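Local coordinates for protein type I site-specific restriction-modification system, R (Restriction) subunit (Vibrio vulnificus, PDB 3H1T) that probably serves as the ATP-dependent restriction and DNA-translocation subunit of a type I restriction enzyme, the modelled piece holding a nuclease-like domain and two helicase-like domains, at residues G59-K64 with G548-N553; I127-Y132 with F150-G155. All coordinates share one frame; numbering follows the deposited sequence.

Contact 1: G59-K64 with G548-N553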
loop_
_atom_site.group_PDB
_atom_site.type_symbol
_atom_site.label_atom_id
_atom_site.label_comp_id
_atom_site.label_asym_id
_atom_site.label_seq_id
_atom_site.Cartn_x
_atom_site.Cartn_y
_atom_site.Cartn_z
ATOM N N GLY A 59 11.007 3.515 -10.092
ATOM C CA GLY A 59 11.081 4.765 -10.827
ATOM C C GLY A 59 9.759 5.508 -10.871
ATOM O O GLY A 59 8.755 5.010 -11.381
ATOM N N ARG A 60 9.750 6.720 -10.341
ATOM C CA ARG A 60 8.524 7.496 -10.340
ATOM C C ARG A 60 8.040 7.749 -11.758
ATOM O O ARG A 60 8.820 8.130 -12.631
ATOM C CB ARG A 60 8.717 8.842 -9.627
ATOM C CG ARG A 60 7.412 9.574 -9.400
ATOM C CD ARG A 60 7.626 11.069 -9.336
ATOM N NE ARG A 60 7.257 11.643 -8.047
ATOM C CZ ARG A 60 6.029 12.017 -7.711
ATOM N NH1 ARG A 60 5.033 11.885 -8.570
ATOM N NH2 ARG A 60 5.799 12.536 -6.515
ATOM N N VAL A 61 6.754 7.504 -11.992
ATOM C CA VAL A 61 6.175 7.767 -13.298
ATOM C C VAL A 61 6.153 9.284 -13.423
ATOM O O VAL A 61 5.503 9.975 -12.636
ATOM C CB VAL A 61 4.733 7.236 -13.415
ATOM C CG1 VAL A 61 4.041 7.898 -14.613
ATOM C CG2 VAL A 61 4.736 5.726 -13.593
ATOM N N GLN A 62 6.884 9.797 -14.403
ATOM C CA GLN A 62 6.980 11.234 -14.629
ATOM C C GLN A 62 6.450 11.635 -15.990
ATOM O O GLN A 62 6.033 10.792 -16.790
ATOM C CB GLN A 62 8.437 11.685 -14.552
ATOM C CG GLN A 62 8.963 12.005 -13.170
ATOM C CD GLN A 62 10.478 11.945 -13.128
ATOM O OE1 GLN A 62 11.146 12.060 -14.160
ATOM N NE2 GLN A 62 11.028 11.766 -11.934
ATOM N N PHE A 63 6.481 12.939 -16.253
ATOM C CA PHE A 63 6.036 13.480 -17.531
ATOM C C PHE A 63 7.068 14.470 -18.052
ATOM O O PHE A 63 7.756 15.147 -17.288
ATOM C CB PHE A 63 4.668 14.160 -17.399
ATOM C CG PHE A 63 3.563 13.225 -16.977
ATOM C CD1 PHE A 63 3.384 12.901 -15.633
ATOM C CD2 PHE A 63 2.701 12.662 -17.919
ATOM C CE1 PHE A 63 2.363 12.039 -15.224
ATOM C CE2 PHE A 63 1.673 11.791 -17.518
ATOM C CZ PHE A 63 1.507 11.485 -16.166
ATOM N N LYS A 64 7.190 14.536 -19.367
ATOM C CA LYS A 64 8.144 15.447 -19.995
ATOM C C LYS A 64 7.487 15.880 -21.286
ATOM O O LYS A 64 7.239 15.045 -22.167
ATOM C CB LYS A 64 9.452 14.731 -20.337
ATOM C CG LYS A 64 10.229 14.113 -19.176
ATOM C CD LYS A 64 10.920 15.146 -18.291
ATOM C CE LYS A 64 12.007 14.479 -17.447
ATOM N NZ LYS A 64 11.572 13.128 -16.982
ATOM N N GLY A 548 -0.809 -0.279 -20.766
ATOM C CA GLY A 548 -0.922 1.161 -20.934
ATOM C C GLY A 548 -1.431 1.938 -19.733
ATOM O O GLY A 548 -1.827 3.100 -19.863
ATOM N N LYS A 549 -1.418 1.320 -18.557
ATOM C CA LYS A 549 -1.890 2.001 -17.360
ATOM C C LYS A 549 -0.726 2.552 -16.541
ATOM O O LYS A 549 -0.056 1.801 -15.829
ATOM C CB LYS A 549 -2.726 1.040 -16.512
ATOM C CG LYS A 549 -3.061 1.568 -15.127
ATOM C CD LYS A 549 -3.759 2.911 -15.211
ATOM C CE LYS A 549 -4.017 3.491 -13.834
ATOM N NZ LYS A 549 -4.871 2.593 -13.009
ATOM N N LEU A 550 -0.489 3.860 -16.643
ATOM C CA LEU A 550 0.597 4.502 -15.899
ATOM C C LEU A 550 0.163 5.612 -14.945
ATOM O O LEU A 550 0.872 5.913 -13.987
ATOM C CB LEU A 550 1.647 5.049 -16.866
ATOM C CG LEU A 550 2.366 3.945 -17.636
ATOM C CD1 LEU A 550 3.297 4.530 -18.692
ATOM C CD2 LEU A 550 3.125 3.091 -16.646
ATOM N N TRP A 551 -0.983 6.226 -15.212
ATOM C CA TRP A 551 -1.510 7.286 -14.353
ATOM C C TRP A 551 -3.015 7.362 -14.551
ATOM O O TRP A 551 -3.554 6.679 -15.417
ATOM C CB TRP A 551 -0.861 8.640 -14.691
ATOM C CG TRP A 551 -1.015 9.044 -16.122
ATOM C CD1 TRP A 551 -0.264 8.616 -17.181
ATOM C CD2 TRP A 551 -2.024 9.902 -16.668
ATOM N NE1 TRP A 551 -0.745 9.152 -18.355
ATOM C CE2 TRP A 551 -1.828 9.940 -18.068
ATOM C CE3 TRP A 551 -3.079 10.637 -16.114
ATOM C CZ2 TRP A 551 -2.651 10.690 -18.923
ATOM C CZ3 TRP A 551 -3.896 11.385 -16.965
ATOM C CH2 TRP A 551 -3.677 11.400 -18.354
ATOM N N PHE A 552 -3.695 8.174 -13.750
ATOM C CA PHE A 552 -5.140 8.300 -13.896
ATOM C C PHE A 552 -5.694 9.686 -13.587
ATOM O O PHE A 552 -4.998 10.533 -13.025
ATOM C CB PHE A 552 -5.858 7.271 -13.020
ATOM C CG PHE A 552 -5.724 7.520 -11.551
ATOM C CD1 PHE A 552 -4.511 7.289 -10.887
ATOM C CD2 PHE A 552 -6.819 7.958 -10.814
ATOM C CE1 PHE A 552 -4.400 7.488 -9.505
ATOM C CE2 PHE A 552 -6.718 8.161 -9.435
ATOM C CZ PHE A 552 -5.511 7.927 -8.777
ATOM N N ASN A 553 -6.955 9.901 -13.961
ATOM C CA ASN A 553 -7.657 11.164 -13.746
ATOM C C ASN A 553 -8.707 11.056 -12.663
ATOM O O ASN A 553 -9.342 10.023 -12.507
ATOM C CB ASN A 553 -8.399 11.611 -15.022
ATOM C CG ASN A 553 -7.516 11.705 -16.215
ATOM O OD1 ASN A 553 -6.710 12.626 -16.326
ATOM N ND2 ASN A 553 -7.646 10.750 -17.123
#
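Phe63 meets Trp551 in a T-shaped (edge-to-face) aromatic pair, one of two roughly equal halves of a contact that has no hydrogen bond between its two segments. The edge of the phenyl ring points at the five-membered ring of the indole: the centroids are 4.8 Å apart and the planes stand at 76°. Phe63 CZ leads, 3.5 Å from Trp551 CG, with Phe63 CE2 following at 3.7 Å from Trp551 NE1, so the touch falls on the pyrrole part of the indole face and is offset toward its rim. Trp551 CG sits between its own backbone N and carbonyl carbon (chi1 56°), which presents that face to the incoming edge. Arg375 adds a cation-pi interaction with each of the two rings.

The aliphatic part is looser. Val61 CG2 lies 4.3 Å from Leu550 CD2, while Val61 CG1 approaches the backbone Leu550 O to 3.8 Å. Val61 CA and Leu550 CA, 7.0 Å apart, are the nearest CA pair of the two segments, too wide for strand pairing.

Strand 61-64 instead pairs with strand 67-70, whose Val68 touches both Phe63 and Leu550. On the other side of the contact, the loop through Leu550 and Trp551 leads into strand 552-556 of the mixed sheet of the C-terminal helicase-like domain, where Phe552 is bonded through its backbone to Pro373 and Arg375, at the start of strand 374-381.

Contact 2: I127-Y132 with F150-G155; sequences ILEFDY and FKRLCG
A buried salt-bridge network links Arg152, on helix 146-157, to Glu129 and Asp131, on strand 127-131 of the mixed N-terminal sheet. One nitrogen makes all the hydrogen bonds across the contact: Arg152 NH1 donates to Asp131 OD2 at 2.7 Å and to Glu129 OE2 at 3.0 Å, with a weak third bond to Glu129 OE1 at 3.2 Å. Both stronger bonds are bent, each with an N-H...acceptor angle of 139°, and their acceptors are tilted from the guanidinium plane.

The carboxylates are turned very differently. That of Asp131 lies nearly parallel to the guanidinium, 11° between planes, and its OD2 is met on the anti side, somewhat out of the carboxylate plane. That of Glu129 stands almost perpendicular, at 88°, and its OE2 is approached from above the carboxylate plane.

The two acids are alternate residues of one strand and therefore emerge on the same side of the sheet. Both have CG anti to the backbone N, carrying the carboxylates toward the helix. The arrangement is a helix beside the sheet face, with Arg152 bridging to the two acids; the six-stranded sheet with its helices is consistent with the N-terminal endonuclease-like domain of HsdR subunits, separate from the helicase-like domains. Strand 127-131 runs antiparallel between strands 118-122 and 137-140, and the chain reaches the helix after the latter. The extended Arg152 chain meets Glu129 from the opposite direction, touching Phe118 and Pro144 as well.

Further bonds engage the acids: Tyr120 OH with Glu129 OE2, and Thr133 OG1 with Asp131 OD1. The guanidinium would be expected to stabilise both carboxylates as anions. Leu128, Phe130 and Tyr132 alternate to the other side, where helix 104-114 lies and its Lys108 makes a cation-pi contact with Phe130.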
loop_
_atom_site.group_PDB
_atom_site.type_symbol
_atom_site.label_atom_id
_atom_site.label_comp_id
_atom_site.label_asym_id
_atom_site.label_seq_id
_atom_site.Cartn_x
_atom_site.Cartn_y
_atom_site.Cartn_z
ATOM N N ILE A 127 36.057 5.018 7.260
ATOM C CA ILE A 127 34.712 4.504 7.444
ATOM C C ILE A 127 34.002 5.306 8.520
ATOM O O ILE A 127 34.493 5.424 9.634
ATOM C CB ILE A 127 34.756 3.025 7.857
ATOM C CG1 ILE A 127 35.456 2.213 6.758
ATOM C CG2 ILE A 127 33.352 2.509 8.089
ATOM C CD1 ILE A 127 35.854 0.802 7.169
ATOM N N LEU A 128 32.856 5.871 8.182
ATOM C CA LEU A 128 32.081 6.664 9.127
ATOM C C LEU A 128 30.770 5.935 9.415
ATOM O O LEU A 128 30.025 5.619 8.497
ATOM C CB LEU A 128 31.768 8.038 8.529
ATOM C CG LEU A 128 31.936 9.301 9.377
ATOM C CD1 LEU A 128 30.968 10.317 8.811
ATOM C CD2 LEU A 128 31.656 9.044 10.857
ATOM N N GLU A 129 30.477 5.681 10.685
ATOM C CA GLU A 129 29.263 4.968 11.052
ATOM C C GLU A 129 28.250 5.800 11.842
ATOM O O GLU A 129 28.624 6.572 12.720
ATOM C CB GLU A 129 29.616 3.731 11.887
ATOM C CG GLU A 129 28.412 2.961 12.432
ATOM C CD GLU A 129 28.763 1.937 13.510
ATOM O OE1 GLU A 129 29.060 2.343 14.652
ATOM O OE2 GLU A 129 28.735 0.725 13.215
ATOM N N PHE A 130 26.974 5.668 11.501
ATOM C CA PHE A 130 25.947 6.320 12.279
ATOM C C PHE A 130 25.131 5.144 12.777
ATOM O O PHE A 130 24.579 4.372 11.994
ATOM C CB PHE A 130 25.026 7.247 11.495
ATOM C CG PHE A 130 23.986 7.888 12.375
ATOM C CD1 PHE A 130 24.290 9.028 13.120
ATOM C CD2 PHE A 130 22.740 7.284 12.554
ATOM C CE1 PHE A 130 23.369 9.549 14.037
ATOM C CE2 PHE A 130 21.816 7.797 13.473
ATOM C CZ PHE A 130 22.128 8.926 14.211
ATOM N N ASP A 131 25.065 4.998 14.086
ATOM C CA ASP A 131 24.340 3.890 14.674
ATOM C C ASP A 131 23.041 4.404 15.285
ATOM O O ASP A 131 23.064 5.164 16.256
ATOM C CB ASP A 131 25.237 3.247 15.732
ATOM C CG ASP A 131 24.619 2.030 16.378
ATOM O OD1 ASP A 131 23.385 1.967 16.521
ATOM O OD2 ASP A 131 25.388 1.133 16.772
ATOM N N TYR A 132 21.910 4.001 14.714
ATOM C CA TYR A 132 20.631 4.446 15.234
ATOM C C TYR A 132 20.334 3.929 16.637
ATOM O O TYR A 132 19.560 4.552 17.368
ATOM C CB TYR A 132 19.493 4.065 14.277
ATOM C CG TYR A 132 19.520 4.842 12.977
ATOM C CD1 TYR A 132 20.434 4.521 11.978
ATOM C CD2 TYR A 132 18.662 5.925 12.769
ATOM C CE1 TYR A 132 20.499 5.244 10.804
ATOM C CE2 TYR A 132 18.719 6.667 11.593
ATOM C CZ TYR A 132 19.647 6.322 10.613
ATOM O OH TYR A 132 19.756 7.058 9.465
ATOM N N PHE A 150 24.118 -7.659 14.474
ATOM C CA PHE A 150 22.914 -8.384 14.867
ATOM C C PHE A 150 22.814 -8.450 16.391
ATOM O O PHE A 150 21.720 -8.462 16.948
ATOM C CB PHE A 150 22.941 -9.793 14.275
ATOM C CG PHE A 150 21.671 -10.574 14.490
ATOM C CD1 PHE A 150 20.471 -10.130 13.950
ATOM C CD2 PHE A 150 21.678 -11.770 15.205
ATOM C CE1 PHE A 150 19.291 -10.862 14.109
ATOM C CE2 PHE A 150 20.506 -12.515 15.374
ATOM C CZ PHE A 150 19.306 -12.059 14.822
ATOM N N LYS A 151 23.959 -8.499 17.066
ATOM C CA LYS A 151 23.959 -8.533 18.529
ATOM C C LYS A 151 23.539 -7.153 19.033
ATOM O O LYS A 151 22.914 -7.033 20.085
ATOM C CB LYS A 151 25.353 -8.866 19.073
ATOM C CG LYS A 151 25.835 -10.291 18.834
ATOM C CD LYS A 151 25.666 -11.177 20.075
ATOM C CE LYS A 151 26.918 -12.014 20.367
ATOM N NZ LYS A 151 27.266 -12.947 19.255
ATOM N N ARG A 152 23.916 -6.111 18.291
ATOM C CA ARG A 152 23.552 -4.737 18.646
ATOM C C ARG A 152 22.061 -4.546 18.379
ATOM O O ARG A 152 21.351 -3.920 19.157
ATOM C CB ARG A 152 24.301 -3.705 17.791
ATOM C CG ARG A 152 25.775 -3.489 18.073
ATOM C CD ARG A 152 26.230 -2.237 17.328
ATOM N NE ARG A 152 27.631 -2.258 16.911
ATOM C CZ ARG A 152 28.214 -1.311 16.178
ATOM N NH1 ARG A 152 27.528 -0.254 15.772
ATOM N NH2 ARG A 152 29.496 -1.416 15.854
ATOM N N LEU A 153 21.601 -5.087 17.259
ATOM C CA LEU A 153 20.214 -4.978 16.850
ATOM C C LEU A 153 19.278 -5.656 17.846
ATOM O O LEU A 153 18.287 -5.060 18.266
ATOM C CB LEU A 153 20.051 -5.572 15.440
ATOM C CG LEU A 153 18.840 -5.207 14.573
ATOM C CD1 LEU A 153 17.709 -6.199 14.780
ATOM C CD2 LEU A 153 18.403 -3.791 14.924
ATOM N N CYS A 154 19.604 -6.882 18.251
ATOM C CA CYS A 154 18.766 -7.608 19.198
ATOM C C CYS A 154 18.809 -7.002 20.593
ATOM O O CYS A 154 17.815 -7.026 21.315
ATOM C CB CYS A 154 19.192 -9.071 19.252
ATOM S SG CYS A 154 18.951 -9.919 17.682
ATOM N N GLY A 155 19.957 -6.441 20.960
ATOM C CA GLY A 155 20.095 -5.836 22.275
ATOM C C GLY A 155 19.209 -4.615 22.474
ATOM O O GLY A 155 18.534 -4.468 23.503
#

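Contacts 1 and 2 share no sheet or helix; their centres lie 38 Å apart and their nearest atoms about 22 Å apart. Both segments of contact 2 fall in sequence between those of contact 1, and 17 residues lie between its segments, against 483 for contact 1. Contact 2 is thus local, joining helix 146-157 to the six-stranded N-terminal sheet. Contact 1 is long-range: it brings the hairpin of strands 61-64 and 67-70, which follows strand 49-55 of that same sheet, against the C-terminal helicase-like domain. Charge therefore links helix 146-157 to strand 127-131, whereas the N-terminal region reaches a distant domain through aromatic and aliphatic side chains.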